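Local coordinates for TgTwinScan_2721 - E2 domain (Toxoplasma gondii, PDB 2F4Z), which probably acts as a ubiquitin-conjugating (E2) enzyme, carrying activated ubiquitin as a thioester and passing it on to substrates, at residues A[34-44]-A[66-77]; A[79-89]-A[148-156]. One frame throughout, in Å; residues are numbered along the deposited sequence.

Interaction 1: residues A[34-44]-A[66-77]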
loop_
_atom_site.group_PDB
_atom_site.type_symbol
_atom_site.label_atom_id
_atom_site.label_comp_id
_atom_site.label_asym_id
_atom_site.label_seq_id
_atom_site.Cartn_x
_atom_site.Cartn_y
_atom_site.Cartn_z
ATOM N N GLN A 34 -13.231 -7.959 -12.015
ATOM C CA GLN A 34 -13.250 -6.851 -12.983
ATOM C C GLN A 34 -13.495 -5.477 -12.377
ATOM O O GLN A 34 -12.823 -4.514 -12.756
ATOM C CB GLN A 34 -14.144 -7.160 -14.179
ATOM C CG GLN A 34 -13.307 -7.903 -15.238
ATOM C CD GLN A 34 -13.946 -9.189 -15.741
ATOM O OE1 GLN A 34 -15.172 -9.402 -15.571
ATOM N NE2 GLN A 34 -13.127 -10.062 -16.371
ATOM N N ALA A 35 -14.395 -5.404 -11.397
ATOM C CA ALA A 35 -14.649 -4.147 -10.715
ATOM C C ALA A 35 -13.368 -3.559 -10.049
ATOM O O ALA A 35 -13.105 -2.342 -10.131
ATOM C CB ALA A 35 -15.757 -4.322 -9.691
ATOM N N ARG A 36 -12.583 -4.427 -9.386
ATOM C CA ARG A 36 -11.319 -3.990 -8.779
ATOM C C ARG A 36 -10.344 -3.448 -9.828
ATOM O O ARG A 36 -9.805 -2.343 -9.683
ATOM C CB ARG A 36 -10.614 -5.103 -7.985
ATOM C CG ARG A 36 -9.331 -4.507 -7.359
ATOM C CD ARG A 36 -8.559 -5.488 -6.576
ATOM N NE ARG A 36 -7.176 -5.044 -6.327
ATOM C CZ ARG A 36 -6.531 -5.156 -5.161
ATOM N NH1 ARG A 36 -7.155 -5.602 -4.085
ATOM N NH2 ARG A 36 -5.241 -4.834 -5.061
ATOM N N LEU A 37 -10.168 -4.208 -10.904
ATOM C CA LEU A 37 -9.195 -3.832 -11.910
ATOM C C LEU A 37 -9.579 -2.515 -12.605
ATOM O O LEU A 37 -8.726 -1.605 -12.762
ATOM C CB LEU A 37 -8.943 -4.996 -12.890
ATOM C CG LEU A 37 -8.017 -6.133 -12.438
ATOM C CD1 LEU A 37 -7.975 -7.241 -13.491
ATOM C CD2 LEU A 37 -6.605 -5.556 -12.261
ATOM N N LEU A 38 -10.876 -2.354 -12.904
ATOM C CA LEU A 38 -11.406 -1.069 -13.454
ATOM C C LEU A 38 -11.238 0.152 -12.528
ATOM O O LEU A 38 -10.900 1.248 -12.972
ATOM C CB LEU A 38 -12.874 -1.225 -13.906
ATOM C CG LEU A 38 -12.941 -1.988 -15.235
ATOM C CD1 LEU A 38 -14.332 -2.545 -15.476
ATOM C CD2 LEU A 38 -12.472 -1.076 -16.368
ATOM N N LYS A 39 -11.434 -0.041 -11.234
ATOM C CA LYS A 39 -11.256 1.020 -10.274
ATOM C C LYS A 39 -9.788 1.346 -10.060
ATOM O O LYS A 39 -9.466 2.523 -9.874
ATOM C CB LYS A 39 -11.885 0.654 -8.945
ATOM C CG LYS A 39 -11.508 1.659 -7.856
ATOM C CD LYS A 39 -12.631 2.015 -6.943
ATOM C CE LYS A 39 -12.168 3.201 -6.065
ATOM N NZ LYS A 39 -10.849 2.901 -5.340
ATOM N N GLU A 40 -8.904 0.325 -10.057
ATOM C CA GLU A 40 -7.476 0.583 -10.102
ATOM C C GLU A 40 -7.087 1.464 -11.264
ATOM O O GLU A 40 -6.434 2.460 -11.075
ATOM C CB GLU A 40 -6.640 -0.718 -10.105
ATOM C CG GLU A 40 -6.646 -1.359 -8.754
ATOM C CD GLU A 40 -5.465 -2.302 -8.549
ATOM O OE1 GLU A 40 -4.370 -1.868 -8.900
ATOM O OE2 GLU A 40 -5.638 -3.464 -8.104
ATOM N N LEU A 41 -7.494 1.084 -12.459
ATOM C CA LEU A 41 -7.272 1.914 -13.650
ATOM C C LEU A 41 -7.765 3.371 -13.542
ATOM O O LEU A 41 -7.018 4.335 -13.816
ATOM C CB LEU A 41 -7.852 1.172 -14.857
ATOM C CG LEU A 41 -7.401 1.506 -16.261
ATOM C CD1 LEU A 41 -5.889 1.590 -16.360
ATOM C CD2 LEU A 41 -7.929 0.370 -17.101
ATOM N N ALA A 42 -9.011 3.542 -13.113
ATOM C CA ALA A 42 -9.551 4.863 -12.812
ATOM C C ALA A 42 -8.733 5.645 -11.793
ATOM O O ALA A 42 -8.506 6.845 -11.977
ATOM C CB ALA A 42 -11.018 4.740 -12.318
ATOM N N ASP A 43 -8.339 5.032 -10.672
ATOM C CA ASP A 43 -7.575 5.806 -9.701
ATOM C C ASP A 43 -6.205 6.140 -10.268
ATOM O O ASP A 43 -5.695 7.233 -10.041
ATOM C CB ASP A 43 -7.488 5.115 -8.319
ATOM C CG ASP A 43 -8.884 4.893 -7.679
ATOM O OD1 ASP A 43 -9.874 5.541 -8.076
ATOM O OD2 ASP A 43 -9.019 4.032 -6.802
ATOM N N ILE A 44 -5.609 5.235 -11.048
ATOM C CA ILE A 44 -4.302 5.540 -11.610
ATOM C C ILE A 44 -4.423 6.875 -12.425
ATOM O O ILE A 44 -3.628 7.805 -12.255
ATOM C CB ILE A 44 -3.702 4.376 -12.486
ATOM C CG1 ILE A 44 -3.245 3.232 -11.618
ATOM C CG2 ILE A 44 -2.496 4.884 -13.293
ATOM C CD1 ILE A 44 -2.995 1.916 -12.352
ATOM N N SER A 66 1.438 5.930 -15.208
ATOM C CA SER A 66 0.107 5.738 -15.762
ATOM C C SER A 66 0.007 4.372 -16.416
ATOM O O SER A 66 0.992 3.650 -16.465
ATOM C CB SER A 66 -0.276 6.848 -16.782
ATOM O OG SER A 66 0.537 6.784 -17.972
ATOM N N ALA A 67 -1.175 4.059 -16.956
ATOM C CA ALA A 67 -1.489 2.703 -17.393
ATOM C C ALA A 67 -2.640 2.732 -18.400
ATOM O O ALA A 67 -3.488 3.646 -18.390
ATOM C CB ALA A 67 -1.802 1.797 -16.176
ATOM N N GLN A 68 -2.649 1.741 -19.272
ATOM C CA GLN A 68 -3.727 1.550 -20.196
ATOM C C GLN A 68 -3.939 0.094 -20.327
ATOM O O GLN A 68 -2.960 -0.663 -20.308
ATOM C CB GLN A 68 -3.323 2.001 -21.588
ATOM C CG GLN A 68 -3.105 3.443 -21.646
ATOM C CD GLN A 68 -2.477 3.870 -22.937
ATOM O OE1 GLN A 68 -1.993 3.049 -23.749
ATOM N NE2 GLN A 68 -2.470 5.171 -23.140
ATOM N N ILE A 69 -5.186 -0.294 -20.569
ATOM C CA ILE A 69 -5.424 -1.645 -20.961
ATOM C C ILE A 69 -5.041 -1.825 -22.411
ATOM O O ILE A 69 -4.884 -0.849 -23.136
ATOM C CB ILE A 69 -6.834 -2.252 -20.564
ATOM C CG1 ILE A 69 -7.807 -2.193 -21.705
ATOM C CG2 ILE A 69 -7.362 -1.721 -19.198
ATOM C CD1 ILE A 69 -9.117 -2.782 -21.322
ATOM N N VAL A 70 -4.822 -3.085 -22.783
ATOM C CA VAL A 70 -4.307 -3.476 -24.066
ATOM C C VAL A 70 -5.262 -4.421 -24.775
ATOM O O VAL A 70 -5.677 -5.439 -24.222
ATOM C CB VAL A 70 -2.932 -4.150 -23.895
ATOM C CG1 VAL A 70 -2.485 -4.848 -25.211
ATOM C CG2 VAL A 70 -1.915 -3.117 -23.430
ATOM N N GLY A 71 -5.653 -4.069 -25.993
ATOM C CA GLY A 71 -6.419 -4.990 -26.876
ATOM C C GLY A 71 -7.828 -5.274 -26.381
ATOM O O GLY A 71 -8.374 -6.373 -26.655
ATOM N N GLY A 72 -8.404 -4.334 -25.625
ATOM C CA GLY A 72 -9.648 -4.639 -24.890
ATOM C C GLY A 72 -9.659 -5.587 -23.677
ATOM O O GLY A 72 -10.712 -5.757 -23.033
ATOM N N ASP A 73 -8.507 -6.178 -23.318
ATOM C CA ASP A 73 -8.395 -7.118 -22.160
ATOM C C ASP A 73 -7.976 -6.406 -20.859
ATOM O O ASP A 73 -6.847 -5.903 -20.795
ATOM C CB ASP A 73 -7.325 -8.158 -22.516
ATOM C CG ASP A 73 -7.339 -9.340 -21.615
ATOM O OD1 ASP A 73 -6.768 -10.362 -21.995
ATOM O OD2 ASP A 73 -7.879 -9.281 -20.507
ATOM N N ILE A 74 -8.818 -6.364 -19.821
ATOM C CA ILE A 74 -8.427 -5.687 -18.541
ATOM C C ILE A 74 -7.339 -6.461 -17.736
ATOM O O ILE A 74 -6.935 -5.999 -16.673
ATOM C CB ILE A 74 -9.572 -5.545 -17.474
ATOM C CG1 ILE A 74 -10.752 -6.380 -17.827
ATOM C CG2 ILE A 74 -9.763 -4.062 -16.919
ATOM C CD1 ILE A 74 -10.505 -7.811 -17.498
ATOM N N HIS A 75 -6.970 -7.656 -18.211
ATOM C CA HIS A 75 -5.874 -8.492 -17.658
ATOM C C HIS A 75 -4.559 -8.289 -18.397
ATOM O O HIS A 75 -3.559 -8.946 -18.089
ATOM C CB HIS A 75 -6.266 -9.972 -17.667
ATOM C CG HIS A 75 -7.212 -10.318 -16.568
ATOM N ND1 HIS A 75 -8.573 -10.215 -16.704
ATOM C CD2 HIS A 75 -6.989 -10.664 -15.274
ATOM C CE1 HIS A 75 -9.155 -10.517 -15.558
ATOM N NE2 HIS A 75 -8.220 -10.805 -14.676
ATOM N N ARG A 76 -4.553 -7.390 -19.380
ATOM C CA ARG A 76 -3.317 -7.062 -20.070
ATOM C C ARG A 76 -3.189 -5.543 -20.132
ATOM O O ARG A 76 -4.057 -4.845 -20.689
ATOM C CB ARG A 76 -3.299 -7.722 -21.462
ATOM C CG ARG A 76 -1.958 -7.547 -22.186
ATOM C CD ARG A 76 -0.817 -8.273 -21.412
ATOM N NE ARG A 76 0.416 -8.318 -22.180
ATOM C CZ ARG A 76 0.762 -9.310 -22.991
ATOM N NH1 ARG A 76 1.919 -9.234 -23.638
ATOM N NH2 ARG A 76 -0.031 -10.366 -23.162
ATOM N N TRP A 77 -2.177 -5.010 -19.473
ATOM C CA TRP A 77 -2.016 -3.552 -19.407
ATOM C C TRP A 77 -0.637 -3.158 -19.888
ATOM O O TRP A 77 0.318 -3.968 -19.928
ATOM C CB TRP A 77 -2.113 -3.017 -17.961
ATOM C CG TRP A 77 -3.430 -3.061 -17.193
ATOM C CD1 TRP A 77 -4.542 -3.823 -17.462
ATOM C CD2 TRP A 77 -3.708 -2.369 -15.974
ATOM N NE1 TRP A 77 -5.499 -3.635 -16.488
ATOM C CE2 TRP A 77 -5.015 -2.741 -15.563
ATOM C CE3 TRP A 77 -2.979 -1.463 -15.186
ATOM C CZ2 TRP A 77 -5.610 -2.246 -14.379
ATOM C CZ3 TRP A 77 -3.578 -0.958 -14.015
ATOM C CH2 TRP A 77 -4.886 -1.342 -13.635
#

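Interaction 2: residues A[79-89]-A[148-156]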
loop_
_atom_site.group_PDB
_atom_site.type_symbol
_atom_site.label_atom_id
_atom_site.label_comp_id
_atom_site.label_asym_id
_atom_site.label_seq_id
_atom_site.Cartn_x
_atom_site.Cartn_y
_atom_site.Cartn_z
ATOM N N GLY A 79 2.105 -0.203 -18.706
ATOM C CA GLY A 79 2.450 0.768 -17.673
ATOM C C GLY A 79 3.417 1.790 -18.270
ATOM O O GLY A 79 4.130 1.477 -19.215
ATOM N N PHE A 80 3.382 3.018 -17.743
ATOM C CA PHE A 80 4.226 4.127 -18.199
ATOM C C PHE A 80 4.799 4.739 -16.982
ATOM O O PHE A 80 4.078 4.978 -16.025
ATOM C CB PHE A 80 3.419 5.203 -18.955
ATOM C CG PHE A 80 2.747 4.645 -20.155
ATOM C CD1 PHE A 80 1.394 4.314 -20.129
ATOM C CD2 PHE A 80 3.500 4.310 -21.268
ATOM C CE1 PHE A 80 0.826 3.737 -21.229
ATOM C CE2 PHE A 80 2.930 3.713 -22.337
ATOM C CZ PHE A 80 1.592 3.451 -22.325
ATOM N N ILE A 81 6.094 5.009 -17.018
ATOM C CA ILE A 81 6.823 5.522 -15.857
ATOM C C ILE A 81 7.783 6.571 -16.370
ATOM O O ILE A 81 8.428 6.371 -17.393
ATOM C CB ILE A 81 7.577 4.322 -15.152
ATOM C CG1 ILE A 81 6.549 3.420 -14.461
ATOM C CG2 ILE A 81 8.589 4.784 -14.107
ATOM C CD1 ILE A 81 7.170 2.106 -13.904
ATOM N N ALA A 82 7.858 7.690 -15.673
ATOM C CA ALA A 82 8.774 8.737 -16.011
ATOM C C ALA A 82 10.093 8.464 -15.286
ATOM O O ALA A 82 10.107 8.146 -14.102
ATOM C CB ALA A 82 8.166 10.146 -15.572
ATOM N N GLY A 83 11.224 8.631 -15.981
ATOM C CA GLY A 83 12.526 8.548 -15.322
ATOM C C GLY A 83 12.540 9.593 -14.223
ATOM O O GLY A 83 12.133 10.727 -14.467
ATOM N N PRO A 84 12.963 9.219 -12.997
ATOM C CA PRO A 84 13.028 10.160 -11.891
ATOM C C PRO A 84 14.054 11.272 -12.166
ATOM O O PRO A 84 15.011 11.073 -12.951
ATOM C CB PRO A 84 13.485 9.278 -10.716
ATOM C CG PRO A 84 13.127 7.903 -11.120
ATOM C CD PRO A 84 13.353 7.862 -12.570
ATOM N N LEU A 85 13.837 12.444 -11.560
ATOM C CA LEU A 85 14.698 13.618 -11.802
ATOM C C LEU A 85 15.997 13.361 -11.063
ATOM O O LEU A 85 15.972 12.720 -10.007
ATOM C CB LEU A 85 14.031 14.914 -11.314
ATOM C CG LEU A 85 12.684 15.423 -11.871
ATOM C CD1 LEU A 85 12.015 16.478 -10.910
ATOM C CD2 LEU A 85 12.782 15.984 -13.296
ATOM N N GLY A 86 17.134 13.782 -11.637
ATOM C CA GLY A 86 18.460 13.558 -10.993
ATOM C C GLY A 86 18.978 12.145 -11.111
ATOM O O GLY A 86 19.790 11.691 -10.294
ATOM N N THR A 87 18.529 11.428 -12.135
ATOM C CA THR A 87 19.049 10.075 -12.398
ATOM C C THR A 87 19.463 10.085 -13.870
ATOM O O THR A 87 19.069 10.980 -14.591
ATOM C CB THR A 87 17.937 8.995 -12.185
ATOM O OG1 THR A 87 16.890 9.244 -13.118
ATOM C CG2 THR A 87 17.331 9.118 -10.784
ATOM N N PRO A 88 20.249 9.095 -14.323
ATOM C CA PRO A 88 20.443 9.037 -15.753
ATOM C C PRO A 88 19.133 8.855 -16.563
ATOM O O PRO A 88 19.136 9.099 -17.785
ATOM C CB PRO A 88 21.353 7.843 -15.951
ATOM C CG PRO A 88 21.591 7.274 -14.630
ATOM C CD PRO A 88 20.993 8.054 -13.598
ATOM N N TYR A 89 18.033 8.511 -15.881
ATOM C CA TYR A 89 16.762 8.194 -16.553
ATOM C C TYR A 89 15.898 9.420 -16.734
ATOM O O TYR A 89 14.858 9.353 -17.358
ATOM C CB TYR A 89 16.013 7.075 -15.783
ATOM C CG TYR A 89 16.968 5.971 -15.503
ATOM C CD1 TYR A 89 17.472 5.197 -16.544
ATOM C CD2 TYR A 89 17.443 5.742 -14.209
ATOM C CE1 TYR A 89 18.400 4.208 -16.287
ATOM C CE2 TYR A 89 18.390 4.771 -13.948
ATOM C CZ TYR A 89 18.841 3.996 -14.976
ATOM O OH TYR A 89 19.744 2.975 -14.732
ATOM N N LEU A 148 4.212 0.092 -9.810
ATOM C CA LEU A 148 4.799 1.104 -10.699
ATOM C C LEU A 148 5.614 2.156 -9.963
ATOM O O LEU A 148 6.729 2.505 -10.370
ATOM C CB LEU A 148 3.746 1.796 -11.630
ATOM C CG LEU A 148 2.916 0.906 -12.593
ATOM C CD1 LEU A 148 1.867 1.714 -13.320
ATOM C CD2 LEU A 148 3.754 0.131 -13.610
ATOM N N LEU A 149 5.075 2.678 -8.870
ATOM C CA LEU A 149 5.844 3.627 -8.058
ATOM C C LEU A 149 7.102 2.984 -7.471
ATOM O O LEU A 149 8.172 3.628 -7.342
ATOM C CB LEU A 149 4.985 4.192 -6.895
ATOM C CG LEU A 149 3.806 5.123 -7.265
ATOM C CD1 LEU A 149 2.972 5.473 -6.017
ATOM C CD2 LEU A 149 4.312 6.379 -7.986
ATOM N N SER A 150 6.978 1.732 -7.081
ATOM C CA SER A 150 8.112 1.058 -6.531
ATOM C C SER A 150 9.184 0.788 -7.630
ATOM O O SER A 150 10.386 0.838 -7.359
ATOM C CB SER A 150 7.646 -0.186 -5.763
ATOM O OG SER A 150 8.702 -1.103 -5.580
ATOM N N ILE A 151 8.744 0.534 -8.872
ATOM C CA ILE A 151 9.672 0.376 -9.991
ATOM C C ILE A 151 10.348 1.739 -10.277
ATOM O O ILE A 151 11.538 1.859 -10.552
ATOM C CB ILE A 151 8.951 -0.149 -11.217
ATOM C CG1 ILE A 151 8.522 -1.605 -10.991
ATOM C CG2 ILE A 151 9.833 0.013 -12.486
ATOM C CD1 ILE A 151 7.799 -2.261 -12.198
ATOM N N GLN A 152 9.570 2.792 -10.188
ATOM C CA GLN A 152 10.122 4.101 -10.419
ATOM C C GLN A 152 11.160 4.447 -9.352
ATOM O O GLN A 152 12.146 5.093 -9.662
ATOM C CB GLN A 152 9.003 5.124 -10.463
ATOM C CG GLN A 152 9.480 6.577 -10.745
ATOM C CD GLN A 152 8.289 7.504 -10.748
ATOM O OE1 GLN A 152 7.626 7.626 -9.739
ATOM N NE2 GLN A 152 7.964 8.081 -11.889
ATOM N N ALA A 153 10.964 3.993 -8.104
ATOM C CA ALA A 153 11.906 4.251 -7.030
ATOM C C ALA A 153 13.162 3.446 -7.245
ATOM O O ALA A 153 14.258 3.927 -6.917
ATOM C CB ALA A 153 11.322 3.913 -5.695
ATOM N N MET A 154 13.014 2.218 -7.745
ATOM C CA MET A 154 14.154 1.381 -8.105
ATOM C C MET A 154 15.085 2.071 -9.181
ATOM O O MET A 154 16.304 1.994 -9.113
ATOM C CB MET A 154 13.590 0.056 -8.574
ATOM C CG MET A 154 14.515 -1.081 -8.782
ATOM S SD MET A 154 14.586 -1.728 -10.473
ATOM C CE MET A 154 12.972 -1.586 -11.217
ATOM N N LEU A 155 14.509 2.771 -10.151
ATOM C CA LEU A 155 15.271 3.597 -11.093
ATOM C C LEU A 155 16.078 4.701 -10.388
ATOM O O LEU A 155 17.120 5.124 -10.892
ATOM C CB LEU A 155 14.321 4.255 -12.101
ATOM C CG LEU A 155 14.017 3.600 -13.458
ATOM C CD1 LEU A 155 13.912 2.112 -13.429
ATOM C CD2 LEU A 155 12.780 4.258 -14.115
ATOM N N ALA A 156 15.577 5.192 -9.254
ATOM C CA ALA A 156 16.300 6.195 -8.464
ATOM C C ALA A 156 17.334 5.593 -7.483
ATOM O O ALA A 156 18.141 6.314 -6.912
ATOM C CB ALA A 156 15.340 7.104 -7.763
#

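Interaction 1: residues A[34-44]-A[66-77]
Leu41 lays its CD1 methyl over one face of the Trp77 indole: the carbon stands 4.1 Å from the centroid of the six-membered ring of Trp77 and 9° off the ring normal, a CH-pi contact. With CG anti to the backbone N (chi1 -159°), the isobutyl group is directed across the ring, and the same methyl also reaches Ala67, with Leu41 CD1 4.1 Å from Ala67 CB. The edge of the indole is met by Ile44, Glu40 and Leu37. Ile44 CD1 comes 3.4 Å from Trp77 CZ3, Glu40 CB lies in the ring plane 4.0 Å from Trp77 CH2, and the carbonyl oxygen of Leu37 is near CZ2. The rotation of the indole is restrained from its own segment by a bent bond from Trp77 NE1 to Ile74 O at 2.8 Å (131° at the hydrogen), with the donor above the carbonyl plane.

One helical turn earlier, Leu37 makes a second CH-pi contact, on His75, its CD1 lying 4.0 Å from the imidazole centroid over one face, while CD2 turns to Trp77. Ile74 fits between Gln34 and Leu38, Gln34 CG meeting Ile74 CD1 at 3.6 Å. His75 N to Asp73 OD2 closes an Asx turn within the type I turn from Asp73 to Arg76.

The segments thus join the N-terminal helix of the E2 fold to the first hairpin of its sheet. No hydrogen bond crosses between them, so their mutual contact is apolar and CH-pi in character, while the helix's polar ties run from Arg36 and Glu40, themselves salt-bridged, to Pro140, Tyr104 and Ile144.

Interaction 2: residues A[79-89]-A[148-156]
Ile81 packs its CD1 against Ile151 CG2, at 3.7 Å, and against Leu148, while its CG2, anti to the backbone N, lies against the aliphatic stem of Gln152 (Ile81 CG2 to Gln152 CB 3.7 Å). Further along, Pro84 crosses Leu155 at about a right angle, Pro84 CD being 3.8 Å from Leu155 CB, and the proline's CG also touches Ala156. Tyr89 sets CD2 and CE2 against Leu155, with Tyr89 CE2 3.3 Å from Leu155 O and Leu155 CG over one face of the ring.

These segments belong to the characteristic E2 arrangement in which helix 144-156 packs on the antiparallel sheet; here strand 79-82 and helix 148-156 run at 36° with their axes 8.8 Å apart.

A single hydrogen bond spans the interface, from Gln152 NE2 to Ala82 O at 3.1 Å. It is nearly straight (162°), lies in the carbonyl plane on a lone pair, and is reached by an extended side chain.

Bonds within 79-89 shape the loop beyond the strand: Thr87 OG1 donates to Pro84 O at 2.6 Å across a type II turn and accepts from Tyr89 N in an ST turn. Outside the two segments, Tyr89 OH bonds to Trp118 O.

Overall arrangement
Interaction 1 closes before interaction 2 opens along the chain, and their centres lie 21 Å apart. Strands 65-70 and 77-82, neighbours in the four-stranded antiparallel sheet, link them: Ser66 O is 2.8 Å from Phe80 N, a probable hydrogen bond, and Gln68 packs on the Phe80 ring. Interaction 1 packs helix 33-46 against the edge-strand hairpin, about 16 Å from the chain centre; interaction 2 sets helix 144-156 on the sheet closer in, about 8 Å from it. Helix 144-156 also meets interaction 1 through Ile144 and Arg145. The two contacts therefore join helices near the start and in the later part of the chain to one sheet, consistent with a single compact E2 domain.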